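Local coordinates for clavulanic acid biosynthesis oligopeptide binding protein 2 (Streptomyces clavuligerus, PDB 2WOL), which probably binds oligopeptides as a solute-binding protein of the clavulanic acid biosynthetic pathway, at residues 68-73 against 186-191; 213-218 against 242-247; 298-303 against 528-533; 400-405 against 449-454. All blocks are in the same frame, centred on the assembly; numbering follows the deposited sequence. Where two conformers were deposited one is given.

Contact 1 (68-73 against 186-191)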
loop_
_atom_site.group_PDB
_atom_site.type_symbol
_atom_site.label_atom_id
_atom_site.label_comp_id
_atom_site.label_asym_id
_atom_site.label_seq_id
_atom_site.Cartn_x
_atom_site.Cartn_y
_atom_site.Cartn_z
ATOM N N MET A 68 1.778 -16.671 -6.386
ATOM C CA MET A 68 3.044 -15.953 -6.286
ATOM C C MET A 68 3.071 -15.246 -4.942
ATOM O O MET A 68 2.023 -14.933 -4.390
ATOM C CB MET A 68 3.156 -14.913 -7.403
ATOM C CG MET A 68 2.995 -15.481 -8.808
ATOM S SD MET A 68 4.372 -16.554 -9.277
ATOM C CE MET A 68 5.716 -15.368 -9.362
ATOM N N ALA A 69 4.262 -14.997 -4.410
ATOM C CA ALA A 69 4.390 -14.262 -3.150
ATOM C C ALA A 69 5.657 -13.434 -3.153
ATOM O O ALA A 69 6.631 -13.791 -3.813
ATOM C CB ALA A 69 4.390 -15.220 -1.963
ATOM N N TYR A 70 5.656 -12.328 -2.417
ATOM C CA TYR A 70 6.895 -11.574 -2.259
ATOM C C TYR A 70 7.888 -12.421 -1.468
ATOM O O TYR A 70 7.539 -12.986 -0.432
ATOM C CB TYR A 70 6.633 -10.187 -1.652
ATOM C CG TYR A 70 5.733 -9.395 -2.569
ATOM C CD1 TYR A 70 4.359 -9.331 -2.342
ATOM C CD2 TYR A 70 6.245 -8.775 -3.710
ATOM C CE1 TYR A 70 3.520 -8.641 -3.207
ATOM C CE2 TYR A 70 5.413 -8.084 -4.590
ATOM C CZ TYR A 70 4.048 -8.027 -4.329
ATOM O OH TYR A 70 3.205 -7.358 -5.189
ATOM N N PRO A 71 9.115 -12.556 -1.989
ATOM C CA PRO A 71 10.066 -13.457 -1.349
ATOM C C PRO A 71 10.527 -12.936 0.006
ATOM O O PRO A 71 10.352 -11.748 0.319
ATOM C CB PRO A 71 11.227 -13.517 -2.348
ATOM C CG PRO A 71 11.138 -12.268 -3.123
ATOM C CD PRO A 71 9.676 -11.904 -3.187
ATOM N N THR A 72 11.085 -13.835 0.807
ATOM C CA THR A 72 11.604 -13.481 2.122
ATOM C C THR A 72 13.014 -12.919 1.937
ATOM O O THR A 72 14.012 -13.637 2.019
ATOM C CB THR A 72 11.553 -14.695 3.073
ATOM O OG1 THR A 72 10.209 -15.193 3.109
ATOM C CG2 THR A 72 11.981 -14.321 4.490
ATOM N N ASP A 73 13.072 -11.619 1.658
ATOM C CA ASP A 73 14.297 -10.966 1.210
ATOM C C ASP A 73 14.229 -9.477 1.537
ATOM O O ASP A 73 13.307 -8.793 1.093
ATOM C CB ASP A 73 14.448 -11.168 -0.306
ATOM C CG ASP A 73 15.849 -10.843 -0.831
ATOM O OD1 ASP A 73 16.600 -10.066 -0.198
ATOM O OD2 ASP A 73 16.190 -11.371 -1.910
ATOM N N LEU A 186 -0.707 -9.162 -8.814
ATOM C CA LEU A 186 -2.102 -9.411 -8.464
ATOM C C LEU A 186 -2.280 -10.809 -7.886
ATOM O O LEU A 186 -3.098 -11.013 -6.992
ATOM C CB LEU A 186 -3.021 -9.192 -9.668
ATOM C CG LEU A 186 -2.987 -7.812 -10.340
ATOM C CD1 LEU A 186 -4.103 -7.715 -11.367
ATOM C CD2 LEU A 186 -3.072 -6.645 -9.342
ATOM N N MET A 187 -1.484 -11.757 -8.377
ATOM C CA MET A 187 -1.547 -13.130 -7.891
ATOM C C MET A 187 -0.847 -13.313 -6.547
ATOM O O MET A 187 -0.891 -14.399 -5.972
ATOM C CB MET A 187 -0.987 -14.097 -8.938
ATOM C CG MET A 187 -1.846 -14.224 -10.195
ATOM S SD MET A 187 -3.543 -14.763 -9.874
ATOM C CE MET A 187 -4.449 -13.221 -9.793
ATOM N N ALA A 188 -0.207 -12.250 -6.059
ATOM C CA ALA A 188 0.478 -12.260 -4.768
ATOM C C ALA A 188 -0.375 -11.638 -3.661
ATOM O O ALA A 188 0.041 -11.592 -2.501
ATOM C CB ALA A 188 1.826 -11.536 -4.875
ATOM N N GLN A 189 -1.569 -11.177 -4.025
ATOM C CA GLN A 189 -2.465 -10.509 -3.084
ATOM C C GLN A 189 -3.425 -11.509 -2.432
ATOM O O GLN A 189 -3.823 -12.477 -3.074
ATOM C CB GLN A 189 -3.225 -9.375 -3.787
ATOM C CG GLN A 189 -2.320 -8.396 -4.575
ATOM C CD GLN A 189 -1.138 -7.854 -3.767
ATOM O OE1 GLN A 189 -0.012 -7.730 -4.277
ATOM N NE2 GLN A 189 -1.390 -7.526 -2.507
ATOM N N PRO A 190 -3.774 -11.297 -1.147
ATOM C CA PRO A 190 -4.639 -12.265 -0.445
ATOM C C PRO A 190 -6.021 -12.508 -1.067
ATOM O O PRO A 190 -6.616 -13.561 -0.828
ATOM C CB PRO A 190 -4.753 -11.692 0.975
ATOM C CG PRO A 190 -4.294 -10.275 0.878
ATOM C CD PRO A 190 -3.331 -10.204 -0.262
ATOM N N CYS A 191 -6.526 -11.568 -1.864
ATOM C CA CYS A 191 -7.793 -11.798 -2.563
ATOM C C CYS A 191 -7.677 -12.878 -3.650
ATOM O O CYS A 191 -8.689 -13.334 -4.179
ATOM C CB CYS A 191 -8.385 -10.491 -3.116
ATOM S SG CYS A 191 -7.476 -9.729 -4.459
#
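A69 and A188 join two pieces of main chain in a buried, largely apolar contact, in which the short strand 68-69 of this solute-binding protein and the chain leaving it meet a type I beta turn. The turn, L186 to Q189, starts on the last residue of helix 183-186, and its third residue, A188, faces residues 68-73. The main chains come close here, with A69 CA 4.7 Å from A188 CA, yet no clear hydrogen bond links them. Instead, A188 CA approaches M68 O at 3.1 Å in a CA-H...O contact with an angle of 148° at the hydrogen. The same carbonyl oxygen accepts a hydrogen bond from T66 OG1.

On one flank the two methionines touch near their roots, M68 CG lying 4.2 Å from M187 CB. Their sulfur ends then lead away from the contact, and both side chains also pack on Y101 of strand 98-102. On the other flank stands Y70. With its CG anti to the carbonyl carbon (chi1 -61°), the ring swings back to the turn, where the side chain of Q189 reaches its edge. The phenol oxygen is anchored just before the turn by a hydrogen bond to H185 ND1. A188 CB fits between these groups: it is 4.1 Å from A69 CA and approaches the Y70 ring obliquely, 3.7 Å from Y70 CE1.

Contact 2 (213-218 against 242-247)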
loop_
_atom_site.group_PDB
_atom_site.type_symbol
_atom_site.label_atom_id
_atom_site.label_comp_id
_atom_site.label_asym_id
_atom_site.label_seq_id
_atom_site.Cartn_x
_atom_site.Cartn_y
_atom_site.Cartn_z
ATOM N N GLY A 213 -1.791 -21.527 4.559
ATOM C CA GLY A 213 -0.491 -21.129 5.092
ATOM C C GLY A 213 -0.078 -21.945 6.302
ATOM O O GLY A 213 -0.798 -22.854 6.720
ATOM N N PRO A 214 1.096 -21.630 6.874
ATOM C CA PRO A 214 1.621 -22.355 8.038
ATOM C C PRO A 214 0.813 -22.196 9.322
ATOM O O PRO A 214 0.989 -22.990 10.251
ATOM C CB PRO A 214 3.027 -21.775 8.216
ATOM C CG PRO A 214 3.003 -20.442 7.515
ATOM C CD PRO A 214 2.024 -20.589 6.393
ATOM N N TYR A 215 -0.047 -21.179 9.380
ATOM C CA TYR A 215 -0.878 -20.937 10.558
ATOM C C TYR A 215 -2.344 -20.830 10.192
ATOM O O TYR A 215 -2.696 -20.527 9.051
ATOM C CB TYR A 215 -0.413 -19.681 11.314
ATOM C CG TYR A 215 1.030 -19.810 11.720
ATOM C CD1 TYR A 215 2.047 -19.494 10.820
ATOM C CD2 TYR A 215 1.382 -20.304 12.975
ATOM C CE1 TYR A 215 3.374 -19.652 11.159
ATOM C CE2 TYR A 215 2.718 -20.459 13.329
ATOM C CZ TYR A 215 3.705 -20.130 12.413
ATOM O OH TYR A 215 5.037 -20.271 12.717
ATOM N N ARG A 216 -3.189 -21.096 11.177
ATOM C CA ARG A 216 -4.621 -20.918 11.038
ATOM C C ARG A 216 -5.145 -20.139 12.239
ATOM O O ARG A 216 -4.490 -20.082 13.288
ATOM C CB ARG A 216 -5.323 -22.274 10.908
ATOM C CG ARG A 216 -5.235 -23.168 12.139
ATOM C CD ARG A 216 -5.985 -24.464 11.904
ATOM N NE ARG A 216 -5.862 -25.379 13.032
ATOM C CZ ARG A 216 -6.187 -26.670 13.000
ATOM N NH1 ARG A 216 -6.656 -27.224 11.888
ATOM N NH2 ARG A 216 -6.037 -27.410 14.091
ATOM N N VAL A 217 -6.321 -19.537 12.080
ATOM C CA VAL A 217 -6.965 -18.802 13.160
ATOM C C VAL A 217 -7.443 -19.776 14.240
ATOM O O VAL A 217 -8.248 -20.670 13.966
ATOM C CB VAL A 217 -8.164 -17.964 12.648
ATOM C CG1 VAL A 217 -8.801 -17.185 13.790
ATOM C CG2 VAL A 217 -7.734 -17.023 11.525
ATOM N N ALA A 218 -6.932 -19.605 15.458
ATOM C CA ALA A 218 -7.366 -20.407 16.601
ATOM C C ALA A 218 -8.518 -19.721 17.325
ATOM O O ALA A 218 -9.474 -20.375 17.759
ATOM C CB ALA A 218 -6.207 -20.652 17.556
ATOM N N ARG A 242 8.136 -19.433 3.495
ATOM C CA ARG A 242 7.791 -19.297 4.909
ATOM C C ARG A 242 8.542 -20.246 5.846
ATOM O O ARG A 242 8.383 -21.464 5.741
ATOM C CB ARG A 242 6.280 -19.481 5.084
ATOM C CG ARG A 242 5.471 -18.478 4.293
ATOM C CD ARG A 242 4.011 -18.849 4.211
ATOM N NE ARG A 242 3.326 -17.974 3.265
ATOM C CZ ARG A 242 3.343 -18.139 1.946
ATOM N NH1 ARG A 242 3.983 -19.174 1.410
ATOM N NH2 ARG A 242 2.711 -17.280 1.161
ATOM N N PRO A 243 9.357 -19.691 6.769
ATOM C CA PRO A 243 10.062 -20.540 7.739
ATOM C C PRO A 243 9.214 -21.047 8.908
ATOM O O PRO A 243 9.620 -21.989 9.585
ATOM C CB PRO A 243 11.171 -19.624 8.256
ATOM C CG PRO A 243 10.598 -18.264 8.155
ATOM C CD PRO A 243 9.704 -18.267 6.937
ATOM N N ALA A 244 8.066 -20.415 9.163
ATOM C CA ALA A 244 7.134 -20.832 10.221
ATOM C C ALA A 244 7.823 -21.228 11.528
ATOM O O ALA A 244 7.682 -22.355 12.011
ATOM C CB ALA A 244 6.230 -21.950 9.724
ATOM N N LEU A 245 8.558 -20.285 12.105
ATOM C CA LEU A 245 9.335 -20.566 13.313
ATOM C C LEU A 245 8.513 -20.661 14.608
ATOM O O LEU A 245 8.634 -21.648 15.329
ATOM C CB LEU A 245 10.506 -19.586 13.455
ATOM C CG LEU A 245 11.517 -19.592 12.306
ATOM C CD1 LEU A 245 12.534 -18.489 12.484
ATOM C CD2 LEU A 245 12.220 -20.951 12.153
ATOM N N PRO A 246 7.673 -19.653 14.915
ATOM C CA PRO A 246 6.960 -19.766 16.193
ATOM C C PRO A 246 5.912 -20.876 16.193
ATOM O O PRO A 246 5.353 -21.205 15.145
ATOM C CB PRO A 246 6.287 -18.395 16.358
ATOM C CG PRO A 246 6.262 -17.793 15.016
ATOM C CD PRO A 246 7.332 -18.416 14.185
ATOM N N ASP A 247 5.657 -21.450 17.364
ATOM C CA ASP A 247 4.591 -22.435 17.504
ATOM C C ASP A 247 3.225 -21.757 17.545
ATOM O O ASP A 247 2.212 -22.373 17.230
ATOM C CB ASP A 247 4.785 -23.267 18.773
ATOM C CG ASP A 247 5.912 -24.274 18.647
ATOM O OD1 ASP A 247 6.380 -24.755 19.700
ATOM O OD2 ASP A 247 6.328 -24.587 17.512
#
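The backbones of 213-218 and 242-247 come nearest at P214 and A244, whose CA atoms are 6.1 Å apart, and A244 has the positive phi (42°) of a left-handed conformation. Its methyl group points at P214 and Y215, where strand 215-221 begins: A244 CB lies 3.5 Å from P214 CB and approaches the Y215 ring obliquely, 3.9 Å from Y215 CE1.

The polar link is made by the phenol of Y215. A chi1 of -58° sets the ring beside the backbone N, and from there it extends to the loop, where Y215 OH donates to P246 O at 2.6 Å. The donor lies in the carbonyl plane on a lone pair, with a C=O...donor angle of 138°, and the accepting oxygen sits in turn near the plane of the ring. P246 also closes on the hydroxyl through its own ring, Y215 OH being 3.3 Å from P246 CD.

Beyond P214, the extended chain of R242 crosses the proline ring at about a right angle, with R242 CD 3.4 Å from P214 CD. Its guanidinium continues to D84 and D239 as salt bridges and to R61 O as a hydrogen bond, which should fix the orientation of the group.

Strand 215-221 is an outermost strand of a mixed sheet, and strand 225-230, which packs on Y215 through L228 and R230, separates it from strand 248-253, into which the loop 242-247 leads.

Contact 3 (298-303 against 528-533)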
loop_
_atom_site.group_PDB
_atom_site.type_symbol
_atom_site.label_atom_id
_atom_site.label_comp_id
_atom_site.label_asym_id
_atom_site.label_seq_id
_atom_site.Cartn_x
_atom_site.Cartn_y
_atom_site.Cartn_z
ATOM N N ASN A 298 14.433 3.000 10.668
ATOM C CA ASN A 298 13.787 4.212 10.154
ATOM C C ASN A 298 13.601 4.138 8.625
ATOM O O ASN A 298 14.181 4.930 7.884
ATOM C CB ASN A 298 14.620 5.439 10.565
ATOM C CG ASN A 298 13.910 6.775 10.321
ATOM O OD1 ASN A 298 12.682 6.856 10.205
ATOM N ND2 ASN A 298 14.700 7.839 10.258
ATOM N N PRO A 299 12.790 3.175 8.147
ATOM C CA PRO A 299 12.667 2.970 6.707
ATOM C C PRO A 299 11.721 3.963 6.042
ATOM O O PRO A 299 10.897 4.588 6.715
ATOM C CB PRO A 299 12.054 1.571 6.620
ATOM C CG PRO A 299 11.191 1.490 7.825
ATOM C CD PRO A 299 11.946 2.228 8.904
ATOM N N ARG A 300 11.845 4.087 4.723
ATOM C CA ARG A 300 10.804 4.696 3.906
ATOM C C ARG A 300 9.645 3.714 3.858
ATOM O O ARG A 300 9.863 2.499 3.815
ATOM C CB ARG A 300 11.305 4.943 2.488
ATOM C CG ARG A 300 12.330 6.052 2.371
ATOM C CD ARG A 300 13.094 5.912 1.071
ATOM N NE ARG A 300 13.930 7.075 0.797
ATOM C CZ ARG A 300 13.530 8.149 0.121
ATOM N NH1 ARG A 300 12.293 8.226 -0.352
ATOM N NH2 ARG A 300 14.379 9.147 -0.085
ATOM N N THR A 301 8.419 4.233 3.863
ATOM C CA THR A 301 7.221 3.386 3.804
ATOM C C THR A 301 6.723 3.188 2.373
ATOM O O THR A 301 5.823 2.375 2.135
ATOM C CB THR A 301 6.059 3.970 4.630
ATOM O OG1 THR A 301 5.670 5.234 4.079
ATOM C CG2 THR A 301 6.455 4.157 6.084
ATOM N N SER A 302 7.309 3.938 1.440
ATOM C CA SER A 302 6.881 4.000 0.032
ATOM C C SER A 302 5.606 4.821 -0.190
ATOM O O SER A 302 5.123 4.935 -1.319
ATOM C CB SER A 302 6.759 2.606 -0.596
ATOM O OG SER A 302 8.042 2.024 -0.749
ATOM N N PHE A 303 5.078 5.398 0.886
ATOM C CA PHE A 303 3.946 6.311 0.790
ATOM C C PHE A 303 4.424 7.688 0.358
ATOM O O PHE A 303 5.551 8.097 0.669
ATOM C CB PHE A 303 3.204 6.412 2.125
ATOM C CG PHE A 303 2.215 5.302 2.365
ATOM C CD1 PHE A 303 2.648 3.994 2.578
ATOM C CD2 PHE A 303 0.854 5.572 2.402
ATOM C CE1 PHE A 303 1.731 2.970 2.809
ATOM C CE2 PHE A 303 -0.069 4.553 2.632
ATOM C CZ PHE A 303 0.371 3.253 2.828
ATOM N N HIS A 528 8.269 11.804 0.673
ATOM C CA HIS A 528 8.073 10.366 0.788
ATOM C C HIS A 528 8.178 10.028 2.268
ATOM O O HIS A 528 9.185 10.336 2.928
ATOM C CB HIS A 528 9.104 9.588 -0.023
ATOM C CG HIS A 528 8.922 9.708 -1.502
ATOM N ND1 HIS A 528 7.762 9.331 -2.146
ATOM C CD2 HIS A 528 9.761 10.152 -2.467
ATOM C CE1 HIS A 528 7.892 9.547 -3.442
ATOM N NE2 HIS A 528 9.097 10.039 -3.664
ATOM N N ASP A 529 7.123 9.412 2.786
ATOM C CA ASP A 529 6.997 9.155 4.216
ATOM C C ASP A 529 8.046 8.171 4.730
ATOM O O ASP A 529 8.498 7.274 4.009
ATOM C CB ASP A 529 5.574 8.721 4.584
ATOM C CG ASP A 529 4.599 9.893 4.620
ATOM O OD1 ASP A 529 4.944 10.950 5.200
ATOM O OD2 ASP A 529 3.487 9.760 4.071
ATOM N N LYS A 530 8.451 8.391 5.976
ATOM C CA LYS A 530 9.315 7.473 6.701
ATOM C C LYS A 530 8.657 7.155 8.032
ATOM O O LYS A 530 7.729 7.843 8.459
ATOM C CB LYS A 530 10.704 8.078 6.906
ATOM C CG LYS A 530 11.524 8.146 5.621
ATOM C CD LYS A 530 12.866 8.838 5.805
ATOM C CE LYS A 530 13.845 7.989 6.607
ATOM N NZ LYS A 530 15.196 8.610 6.643
ATOM N N THR A 531 9.125 6.098 8.681
ATOM C CA THR A 531 8.524 5.671 9.932
ATOM C C THR A 531 9.605 5.116 10.849
ATOM O O THR A 531 10.700 4.793 10.390
ATOM C CB THR A 531 7.421 4.614 9.685
ATOM O OG1 THR A 531 6.600 4.486 10.851
ATOM C CG2 THR A 531 8.019 3.256 9.319
ATOM N N LEU A 532 9.301 5.023 12.139
ATOM C CA LEU A 532 10.225 4.433 13.101
ATOM C C LEU A 532 9.643 3.147 13.666
ATOM O O LEU A 532 8.645 3.186 14.380
ATOM C CB LEU A 532 10.523 5.415 14.238
ATOM C CG LEU A 532 11.407 6.619 13.904
ATOM C CD1 LEU A 532 11.335 7.647 14.998
ATOM C CD2 LEU A 532 12.848 6.205 13.672
ATOM N N HIS A 533 10.257 2.014 13.329
ATOM C CA HIS A 533 9.847 0.731 13.899
ATOM C C HIS A 533 10.797 0.330 15.015
ATOM O O HIS A 533 12.009 0.499 14.882
ATOM C CB HIS A 533 9.873 -0.379 12.848
ATOM C CG HIS A 533 8.949 -0.168 11.689
ATOM N ND1 HIS A 533 7.615 0.156 11.836
ATOM C CD2 HIS A 533 9.163 -0.291 10.357
ATOM C CE1 HIS A 533 7.055 0.248 10.641
ATOM N NE2 HIS A 533 7.972 -0.021 9.728
HETATM O O HOH W 1 7.971 6.682 1.408
#
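R300 and H528 bring two flat groups together obliquely, their guanidinium and imidazole planes 53° apart. H528 CG lies at the guanidinium edge, R300 NH1 is 3.5 Å from H528 CB, and F303 O sits near the plane of the imidazole at its rim. The guanidinium is held further by a salt bridge to D346, whereas H528 ND1 is buried with no partner in the model. At the far end, the H533 ring carries T531 CG2 over one face, near the rim, while P299 CG comes in obliquely, 3.7 Å from H533 CD2. The H533 ring is tied down by a hydrogen bond from NE2 to G549 O.

Between these ends runs a short antiparallel beta ladder. R300 and K530 form a non-hydrogen-bonded pair, flanked by T301 N donating to D529 O at 3.0 Å and T531 N donating to P299 O at 3.0 Å, the latter nearly along the C=O axis (172°). The chain then turns a corner at S302, and pairing resumes with D529 N donating to F303 O at 2.9 Å. A water sits in the corner, accepting weakly from S302 N and donating to F303 O and, at 2.7 Å, to D529 O. T301 OG1, between its backbone N and carbonyl carbon (chi1 63°), accepts from F303 N at 3.3 Å in an ST turn, and T301 CG2 touches T531 CG2 at 3.7 Å.

Contact 4 (400-405 against 449-454)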
loop_
_atom_site.group_PDB
_atom_site.type_symbol
_atom_site.label_atom_id
_atom_site.label_comp_id
_atom_site.label_asym_id
_atom_site.label_seq_id
_atom_site.Cartn_x
_atom_site.Cartn_y
_atom_site.Cartn_z
ATOM N N GLY A 400 -5.919 16.627 12.404
ATOM C CA GLY A 400 -4.658 15.994 12.787
ATOM C C GLY A 400 -3.466 16.452 11.966
ATOM O O GLY A 400 -3.306 17.644 11.701
ATOM N N LYS A 401 -2.631 15.495 11.565
ATOM C CA LYS A 401 -1.394 15.785 10.836
ATOM C C LYS A 401 -1.658 16.414 9.469
ATOM O O LYS A 401 -0.885 17.257 9.003
ATOM C CB LYS A 401 -0.549 14.514 10.682
ATOM C CG LYS A 401 0.954 14.763 10.608
ATOM C CD LYS A 401 1.526 15.159 11.965
ATOM C CE LYS A 401 3.019 15.430 11.883
ATOM N NZ LYS A 401 3.508 16.233 13.042
ATOM N N PHE A 402 -2.752 15.995 8.836
ATOM C CA PHE A 402 -3.180 16.557 7.556
ATOM C C PHE A 402 -3.544 18.032 7.703
ATOM O O PHE A 402 -3.304 18.824 6.787
ATOM C CB PHE A 402 -4.375 15.776 7.000
ATOM C CG PHE A 402 -4.006 14.511 6.268
ATOM C CD1 PHE A 402 -2.826 13.825 6.552
ATOM C CD2 PHE A 402 -4.868 13.988 5.311
ATOM C CE1 PHE A 402 -2.503 12.649 5.877
ATOM C CE2 PHE A 402 -4.557 12.812 4.637
ATOM C CZ PHE A 402 -3.372 12.144 4.918
ATOM N N ARG A 403 -4.134 18.388 8.847
ATOM C CA ARG A 403 -4.510 19.775 9.133
ATOM C C ARG A 403 -3.281 20.672 9.289
ATOM O O ARG A 403 -3.259 21.795 8.778
ATOM C CB ARG A 403 -5.418 19.864 10.371
ATOM C CG ARG A 403 -5.790 21.288 10.801
ATOM C CD ARG A 403 -6.493 22.054 9.685
ATOM N NE ARG A 403 -6.538 23.496 9.934
ATOM C CZ ARG A 403 -7.621 24.165 10.316
ATOM N NH1 ARG A 403 -8.775 23.536 10.501
ATOM N NH2 ARG A 403 -7.552 25.475 10.508
ATOM N N LEU A 404 -2.263 20.167 9.983
ATOM C CA LEU A 404 -0.998 20.891 10.118
ATOM C C LEU A 404 -0.380 21.184 8.753
ATOM O O LEU A 404 0.113 22.287 8.515
ATOM C CB LEU A 404 -0.003 20.118 10.992
ATOM C CG LEU A 404 -0.356 19.869 12.462
ATOM C CD1 LEU A 404 0.747 19.062 13.130
ATOM C CD2 LEU A 404 -0.606 21.166 13.220
ATOM N N VAL A 405 -0.423 20.196 7.863
ATOM C CA VAL A 405 0.056 20.371 6.492
ATOM C C VAL A 405 -0.786 21.419 5.753
ATOM O O VAL A 405 -0.235 22.310 5.098
ATOM C CB VAL A 405 0.111 19.021 5.732
ATOM C CG1 VAL A 405 0.356 19.232 4.238
ATOM C CG2 VAL A 405 1.194 18.125 6.329
ATOM N N LEU A 449 -6.389 19.606 -2.124
ATOM C CA LEU A 449 -6.660 18.498 -1.205
ATOM C C LEU A 449 -5.356 17.945 -0.660
ATOM O O LEU A 449 -4.416 17.701 -1.427
ATOM C CB LEU A 449 -7.420 17.375 -1.920
ATOM C CG LEU A 449 -8.863 17.661 -2.347
ATOM C CD1 LEU A 449 -9.345 16.622 -3.351
ATOM C CD2 LEU A 449 -9.772 17.692 -1.114
ATOM N N VAL A 450 -5.300 17.744 0.655
ATOM C CA VAL A 450 -4.144 17.115 1.291
ATOM C C VAL A 450 -4.406 15.625 1.431
ATOM O O VAL A 450 -5.451 15.216 1.940
ATOM C CB VAL A 450 -3.866 17.700 2.701
ATOM C CG1 VAL A 450 -2.670 16.993 3.363
ATOM C CG2 VAL A 450 -3.619 19.194 2.624
ATOM N N THR A 451 -3.461 14.804 0.986
ATOM C CA THR A 451 -3.600 13.369 1.182
ATOM C C THR A 451 -2.261 12.643 1.221
ATOM O O THR A 451 -1.211 13.248 1.017
ATOM C CB THR A 451 -4.566 12.736 0.140
ATOM O OG1 THR A 451 -4.993 11.451 0.609
ATOM C CG2 THR A 451 -3.915 12.600 -1.228
ATOM N N ASP A 452 -2.313 11.352 1.525
ATOM C CA ASP A 452 -1.160 10.479 1.371
ATOM C C ASP A 452 -1.601 9.227 0.629
ATOM O O ASP A 452 -2.791 8.907 0.605
ATOM C CB ASP A 452 -0.487 10.170 2.716
ATOM C CG ASP A 452 -1.316 9.268 3.617
ATOM O OD1 ASP A 452 -2.561 9.255 3.522
ATOM O OD2 ASP A 452 -0.701 8.573 4.453
ATOM N N TRP A 453 -0.646 8.545 0.006
ATOM C CA TRP A 453 -0.942 7.433 -0.884
ATOM C C TRP A 453 0.189 6.420 -0.857
ATOM O O TRP A 453 1.362 6.792 -0.872
ATOM C CB TRP A 453 -1.135 7.947 -2.314
ATOM C CG TRP A 453 -1.037 6.883 -3.370
ATOM C CD1 TRP A 453 0.007 6.679 -4.230
ATOM C CD2 TRP A 453 -2.012 5.877 -3.677
ATOM N NE1 TRP A 453 -0.258 5.612 -5.050
ATOM C CE2 TRP A 453 -1.490 5.101 -4.737
ATOM C CE3 TRP A 453 -3.274 5.556 -3.160
ATOM C CZ2 TRP A 453 -2.188 4.023 -5.291
ATOM C CZ3 TRP A 453 -3.971 4.490 -3.720
ATOM C CH2 TRP A 453 -3.421 3.734 -4.770
ATOM N N GLY A 454 -0.181 5.145 -0.807
ATOM C CA GLY A 454 0.752 4.045 -1.013
ATOM C C GLY A 454 0.173 3.085 -2.036
ATOM O O GLY A 454 -1.027 2.808 -2.036
#
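F402, in the first turn of helix 401-414, reaches down onto strand 448-453 and meets V450, T451 and D452 in succession. Its CB starts 4.2 Å from V450 CG1, and the same methyl lies over one face of the ring, 4.0 Å from F402 CG. Further out, F402 CD2 passes 3.6 Å from V450 O, a carbonyl oxygen that also accepts a hydrogen bond from Y430 OH. F402 CE2 then rests 3.6 Å from T451 CA, placed obliquely to the ring, while F402 CE1 lies 4.1 Å from D452 OD1. At the tip, F402 CZ comes to 3.3 Å from D452 OD1, which is near the ring plane. The carboxylate plane is turned 83° from the ring, and its OD1 is the oxygen at the aromatic edge, where the partly positive ring hydrogens probably favour it. A chi1 of 70° tucks the D452 carboxylate over its own backbone and brings its end nearer the helix.

One turn along the helix, V405 adds a second apolar point, V405 CG1 lying 3.9 Å from V450 CG1. V450 CG1 thus touches both F402 and V405. No hydrogen bond crosses the interface.

The axes of the segments 401-405 and 449-453 approach to 8.6 Å, with 129° between their N-to-C directions. Helix 401-414 is the connecting helix of a beta-alpha-beta crossover between the parallel strands 391-398 and 418-425. Strand 448-453 lies beside 391-398 and, on its other edge, 303-309, whose H305 ring also meets F402.

From the N terminus, contact 1 closes first, tying strand 68-69 to the turn that ends helix 183-186. Contact 2 follows in series, closing a short loop that contains strand 225-230. The two touch at A69 CB and R242 NH2, 4.1 Å apart. Contact 3 then joins 298-303 to 528-533, near the end of the chain, and so spans contact 4, whose segments 400-405 and 449-454 both fall within that long excursion. Contacts 3 and 4 reach one mixed sheet and meet where F303 packs on W453 and G454. Contacts 1 and 4 lie on opposite sides of the chain's centre, about 29 Å apart between their own centres.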